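Local coordinates for protein ulvan Lyase-PL25 (PDB 5UAM) that cleaves ulvan, the sulfated cell-wall polysaccharide of green seaweeds, as a polysaccharide lyase of family 25 with a beta-propeller fold, at residues R211-Y222 with S236-D244. Residues are numbered along the deposited sequence; the frame is centred on the assembly and turned at random.
With ZN (zinc ion), chain D; PO4 (phosphate ion), chain E.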
loop_
_atom_site.group_PDB
_atom_site.type_symbol
_atom_site.label_atom_id
_atom_site.label_comp_id
_atom_site.label_asym_id
_atom_site.label_seq_id
_atom_site.Cartn_x
_atom_site.Cartn_y
_atom_site.Cartn_z
ATOM N N ARG A 211 -4.337 25.546 -2.146
ATOM C CA ARG A 211 -5.300 25.965 -3.155
ATOM C C ARG A 211 -4.587 26.178 -4.477
ATOM O O ARG A 211 -3.493 26.749 -4.528
ATOM C CB ARG A 211 -5.958 27.295 -2.780
ATOM C CG ARG A 211 -6.699 27.339 -1.452
ATOM C CD ARG A 211 -8.058 26.652 -1.485
ATOM N NE ARG A 211 -8.822 26.904 -2.707
ATOM C CZ ARG A 211 -10.001 26.349 -2.974
ATOM N NH1 ARG A 211 -10.574 25.524 -2.102
ATOM N NH2 ARG A 211 -10.612 26.622 -4.118
ATOM N N ARG A 212 -5.235 25.754 -5.553
ATOM C CA ARG A 212 -4.819 26.171 -6.878
ATOM C C ARG A 212 -5.260 27.597 -7.162
ATOM O O ARG A 212 -6.298 28.069 -6.679
ATOM C CB ARG A 212 -5.415 25.239 -7.919
ATOM C CG ARG A 212 -4.852 23.871 -7.764
ATOM C CD ARG A 212 -5.297 22.971 -8.819
ATOM N NE ARG A 212 -4.885 23.398 -10.151
ATOM C CZ ARG A 212 -4.510 22.561 -11.109
ATOM N NH1 ARG A 212 -4.465 21.259 -10.876
ATOM N NH2 ARG A 212 -4.190 23.030 -12.312
ATOM N N THR A 213 -4.458 28.291 -7.967
ATOM C CA THR A 213 -4.781 29.660 -8.351
ATOM C C THR A 213 -5.492 29.754 -9.693
ATOM O O THR A 213 -5.920 30.848 -10.068
ATOM C CB THR A 213 -3.508 30.515 -8.397
ATOM O OG1 THR A 213 -2.590 29.949 -9.346
ATOM C CG2 THR A 213 -2.845 30.552 -7.017
ATOM N N ASP A 214 -5.634 28.640 -10.418
ATOM C CA ASP A 214 -6.227 28.645 -11.752
ATOM C C ASP A 214 -7.604 28.004 -11.819
ATOM O O ASP A 214 -8.361 28.308 -12.747
ATOM C CB ASP A 214 -5.299 27.915 -12.736
ATOM C CG ASP A 214 -5.013 26.469 -12.326
ATOM O OD1 ASP A 214 -4.821 26.174 -11.120
ATOM O OD2 ASP A 214 -4.964 25.613 -13.234
ATOM N N ILE A 215 -7.940 27.120 -10.876
ATOM C CA ILE A 215 -9.225 26.432 -10.832
ATOM C C ILE A 215 -9.654 26.312 -9.375
ATOM O O ILE A 215 -8.854 26.491 -8.456
ATOM C CB ILE A 215 -9.153 25.029 -11.473
ATOM C CG1 ILE A 215 -8.106 24.150 -10.767
ATOM C CG2 ILE A 215 -8.835 25.147 -12.965
ATOM C CD1 ILE A 215 -8.101 22.698 -11.254
ATOM N N ASP A 216 -10.935 25.997 -9.170
ATOM C CA ASP A 216 -11.505 25.889 -7.822
ATOM C C ASP A 216 -11.287 24.477 -7.272
ATOM O O ASP A 216 -12.199 23.655 -7.146
ATOM C CB ASP A 216 -12.984 26.255 -7.845
ATOM C CG ASP A 216 -13.223 27.719 -8.141
ATOM O OD1 ASP A 216 -12.410 28.557 -7.701
ATOM O OD2 ASP A 216 -14.230 28.030 -8.812
ATOM N N ALA A 217 -10.030 24.206 -6.933
ATOM C CA ALA A 217 -9.614 22.896 -6.459
ATOM C C ALA A 217 -8.376 23.069 -5.596
ATOM O O ALA A 217 -7.755 24.137 -5.562
ATOM C CB ALA A 217 -9.326 21.955 -7.631
ATOM N N VAL A 218 -8.021 21.992 -4.903
ATOM C CA VAL A 218 -6.876 21.951 -4.003
ATOM C C VAL A 218 -5.931 20.868 -4.503
ATOM O O VAL A 218 -6.372 19.795 -4.932
ATOM C CB VAL A 218 -7.340 21.662 -2.557
ATOM C CG1 VAL A 218 -6.159 21.409 -1.623
ATOM C CG2 VAL A 218 -8.187 22.813 -2.046
ATOM N N ASP A 219 -4.629 21.159 -4.476
ATOM C CA ASP A 219 -3.634 20.138 -4.771
ATOM C C ASP A 219 -3.688 19.057 -3.694
ATOM O O ASP A 219 -3.632 19.352 -2.497
ATOM C CB ASP A 219 -2.217 20.719 -4.774
ATOM C CG ASP A 219 -1.948 21.702 -5.901
ATOM O OD1 ASP A 219 -2.611 21.688 -6.967
ATOM O OD2 ASP A 219 -1.001 22.496 -5.707
ATOM N N SER A 220 -3.765 17.804 -4.127
ATOM C CA SER A 220 -3.852 16.645 -3.252
ATOM C C SER A 220 -3.062 15.524 -3.906
ATOM O O SER A 220 -2.808 15.552 -5.113
ATOM C CB SER A 220 -5.329 16.282 -3.065
ATOM O OG SER A 220 -5.545 15.235 -2.150
ATOM N N TRP A 221 -2.668 14.530 -3.102
ATOM C CA TRP A 221 -1.701 13.540 -3.569
ATOM C C TRP A 221 -1.998 12.152 -3.018
ATOM O O TRP A 221 -2.644 11.998 -1.985
ATOM C CB TRP A 221 -0.295 13.901 -3.089
ATOM C CG TRP A 221 0.166 15.254 -3.518
ATOM C CD1 TRP A 221 0.135 16.429 -2.783
ATOM C CD2 TRP A 221 0.762 15.588 -4.775
ATOM N NE1 TRP A 221 0.676 17.450 -3.519
ATOM C CE2 TRP A 221 1.066 16.965 -4.746
ATOM C CE3 TRP A 221 1.076 14.852 -5.924
ATOM C CZ2 TRP A 221 1.667 17.615 -5.819
ATOM C CZ3 TRP A 221 1.664 15.499 -6.993
ATOM C CH2 TRP A 221 1.956 16.868 -6.938
ATOM N N TYR A 222 -1.424 11.151 -3.694
ATOM C CA TYR A 222 -1.352 9.793 -3.159
ATOM C C TYR A 222 0.040 9.249 -3.442
ATOM O O TYR A 222 0.500 9.280 -4.587
ATOM C CB TYR A 222 -2.396 8.877 -3.815
ATOM C CG TYR A 222 -3.812 9.229 -3.427
ATOM C CD1 TYR A 222 -4.531 10.166 -4.169
ATOM C CD2 TYR A 222 -4.436 8.650 -2.332
ATOM C CE1 TYR A 222 -5.821 10.523 -3.816
ATOM C CE2 TYR A 222 -5.709 8.994 -1.970
ATOM C CZ TYR A 222 -6.429 9.918 -2.740
ATOM O OH TYR A 222 -7.708 10.274 -2.385
ATOM N N SER A 236 6.837 6.962 -5.300
ATOM C CA SER A 236 6.059 7.247 -6.491
ATOM C C SER A 236 4.714 7.798 -6.054
ATOM O O SER A 236 4.201 7.461 -4.986
ATOM C CB SER A 236 5.880 6.025 -7.383
ATOM O OG SER A 236 5.260 4.978 -6.666
ATOM N N TYR A 237 4.147 8.672 -6.865
ATOM C CA TYR A 237 2.923 9.322 -6.423
ATOM C C TYR A 237 2.119 9.796 -7.620
ATOM O O TYR A 237 2.670 10.070 -8.678
ATOM C CB TYR A 237 3.205 10.486 -5.469
ATOM C CG TYR A 237 4.267 11.507 -5.848
ATOM C CD1 TYR A 237 5.627 11.223 -5.704
ATOM C CD2 TYR A 237 3.908 12.789 -6.239
ATOM C CE1 TYR A 237 6.578 12.171 -5.968
ATOM C CE2 TYR A 237 4.857 13.741 -6.504
ATOM C CZ TYR A 237 6.198 13.435 -6.361
ATOM O OH TYR A 237 7.146 14.414 -6.604
ATOM N N ASP A 238 0.800 9.854 -7.446
ATOM C CA ASP A 238 -0.069 10.510 -8.421
ATOM C C ASP A 238 -0.752 11.715 -7.786
ATOM O O ASP A 238 -0.740 11.905 -6.565
ATOM C CB ASP A 238 -1.059 9.550 -9.137
ATOM C CG ASP A 238 -2.114 8.909 -8.220
ATOM O OD1 ASP A 238 -1.903 8.730 -7.015
ATOM O OD2 ASP A 238 -3.188 8.527 -8.761
ATOM N N TYR A 239 -1.306 12.553 -8.655
ATOM C CA TYR A 239 -1.914 13.818 -8.262
ATOM C C TYR A 239 -3.434 13.725 -8.284
ATOM O O TYR A 239 -4.014 13.261 -9.269
ATOM C CB TYR A 239 -1.449 14.929 -9.192
ATOM C CG TYR A 239 -2.114 16.261 -8.929
ATOM C CD1 TYR A 239 -1.688 17.074 -7.904
ATOM C CD2 TYR A 239 -3.138 16.720 -9.747
ATOM C CE1 TYR A 239 -2.284 18.294 -7.673
ATOM C CE2 TYR A 239 -3.744 17.950 -9.525
ATOM C CZ TYR A 239 -3.302 18.735 -8.485
ATOM O OH TYR A 239 -3.900 19.950 -8.272
ATOM N N HIS A 240 -4.066 14.185 -7.211
ATOM C CA HIS A 240 -5.520 14.257 -7.096
ATOM C C HIS A 240 -5.957 15.712 -7.281
ATOM O O HIS A 240 -5.532 16.600 -6.528
ATOM C CB HIS A 240 -5.948 13.699 -5.733
ATOM C CG HIS A 240 -7.383 13.942 -5.381
ATOM N ND1 HIS A 240 -8.424 13.683 -6.247
ATOM C CD2 HIS A 240 -7.946 14.403 -4.243
ATOM C CE1 HIS A 240 -9.568 13.988 -5.657
ATOM N NE2 HIS A 240 -9.307 14.416 -4.433
ATOM N N VAL A 241 -6.777 15.952 -8.306
ATOM C CA VAL A 241 -7.467 17.229 -8.492
ATOM C C VAL A 241 -8.625 17.215 -7.504
ATOM O O VAL A 241 -9.650 16.580 -7.758
ATOM C CB VAL A 241 -7.990 17.403 -9.922
ATOM C CG1 VAL A 241 -8.483 18.845 -10.118
ATOM C CG2 VAL A 241 -6.961 16.989 -10.976
ATOM N N CYS A 242 -8.480 17.907 -6.383
ATOM C CA CYS A 242 -9.469 17.832 -5.316
ATOM C C CYS A 242 -10.417 19.019 -5.470
ATOM O O CYS A 242 -10.195 20.113 -4.942
ATOM C CB CYS A 242 -8.789 17.772 -3.955
ATOM S SG CYS A 242 -9.953 17.443 -2.621
ATOM N N TRP A 243 -11.503 18.789 -6.201
ATOM C CA TRP A 243 -12.405 19.858 -6.608
ATOM C C TRP A 243 -13.274 20.331 -5.449
ATOM O O TRP A 243 -13.729 19.526 -4.629
ATOM C CB TRP A 243 -13.338 19.351 -7.709
ATOM C CG TRP A 243 -12.694 19.164 -9.051
ATOM C CD1 TRP A 243 -12.282 17.982 -9.618
ATOM C CD2 TRP A 243 -12.398 20.189 -10.002
ATOM N NE1 TRP A 243 -11.758 18.219 -10.869
ATOM C CE2 TRP A 243 -11.814 19.564 -11.124
ATOM C CE3 TRP A 243 -12.567 21.575 -10.016
ATOM C CZ2 TRP A 243 -11.412 20.284 -12.254
ATOM C CZ3 TRP A 243 -12.166 22.284 -11.142
ATOM C CH2 TRP A 243 -11.579 21.638 -12.231
ATOM N N ASP A 244 -13.515 21.639 -5.400
ATOM C CA ASP A 244 -14.523 22.184 -4.505
ATOM C C ASP A 244 -15.895 21.677 -4.931
ATOM O O ASP A 244 -16.134 21.384 -6.108
ATOM C CB ASP A 244 -14.556 23.718 -4.589
ATOM C CG ASP A 244 -13.327 24.381 -3.992
ATOM O OD1 ASP A 244 -12.492 23.694 -3.360
ATOM O OD2 ASP A 244 -13.212 25.614 -4.160
HETATM ZN ZN ZN D . -10.493 15.253 -2.997
HETATM P P PO4 E . -9.580 8.672 0.472
HETATM O O1 PO4 E . -10.772 9.400 -0.115
HETATM O O2 PO4 E . -8.328 9.171 -0.123
HETATM O O3 PO4 E . -9.786 7.220 0.114
HETATM O O4 PO4 E . -9.577 8.922 1.977
#
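Tyr239 crosses from its strand to Asp219, its hydroxyl donating to OD1 on the anti side of the carboxylate (OH to OD1 2.5 Å). With chi1 at 175°, CG points away from the backbone N and the ring lies across strand 217-222. Arg212, from the loop before that strand, donates through NH1 to Tyr239 OH (3.0 Å), the oxygen lying 23° out of the guanidinium plane. The same ring turns its edge to the face of Trp221, planes at 73°, while Tyr237 makes a second, offset edge-to-face pair with that indole. A phenylalanine in place of Tyr239 would probably keep the stacking but lose the hydroxyl bridge between Arg212 and Asp219, leaving OD1 to Arg287. On the other side of the sheet His240 NE2 (2.0 Å) and Cys242 SG (2.3 Å) bind a probably structural zinc, completed by His184 and His254; Glu257 is His240's polar partner. Ser220 OG lies at the imidazole edge and hydrogen-bonds to His184 O. Tyr222, a probable substrate-binding residue, gives its OH to a phosphate also held by His99, His119, His184 and Arg180, consistent with an anion-binding spot in the substrate site. Arg211 and Asp244 form a two-pronged salt bridge, NH1 to OD1 and NH2 to OD2 (2.8 Å). This antiparallel propeller hairpin is flanked by strands 204-211 and 258-267, helix 287-293 packing against Trp221 and Tyr239.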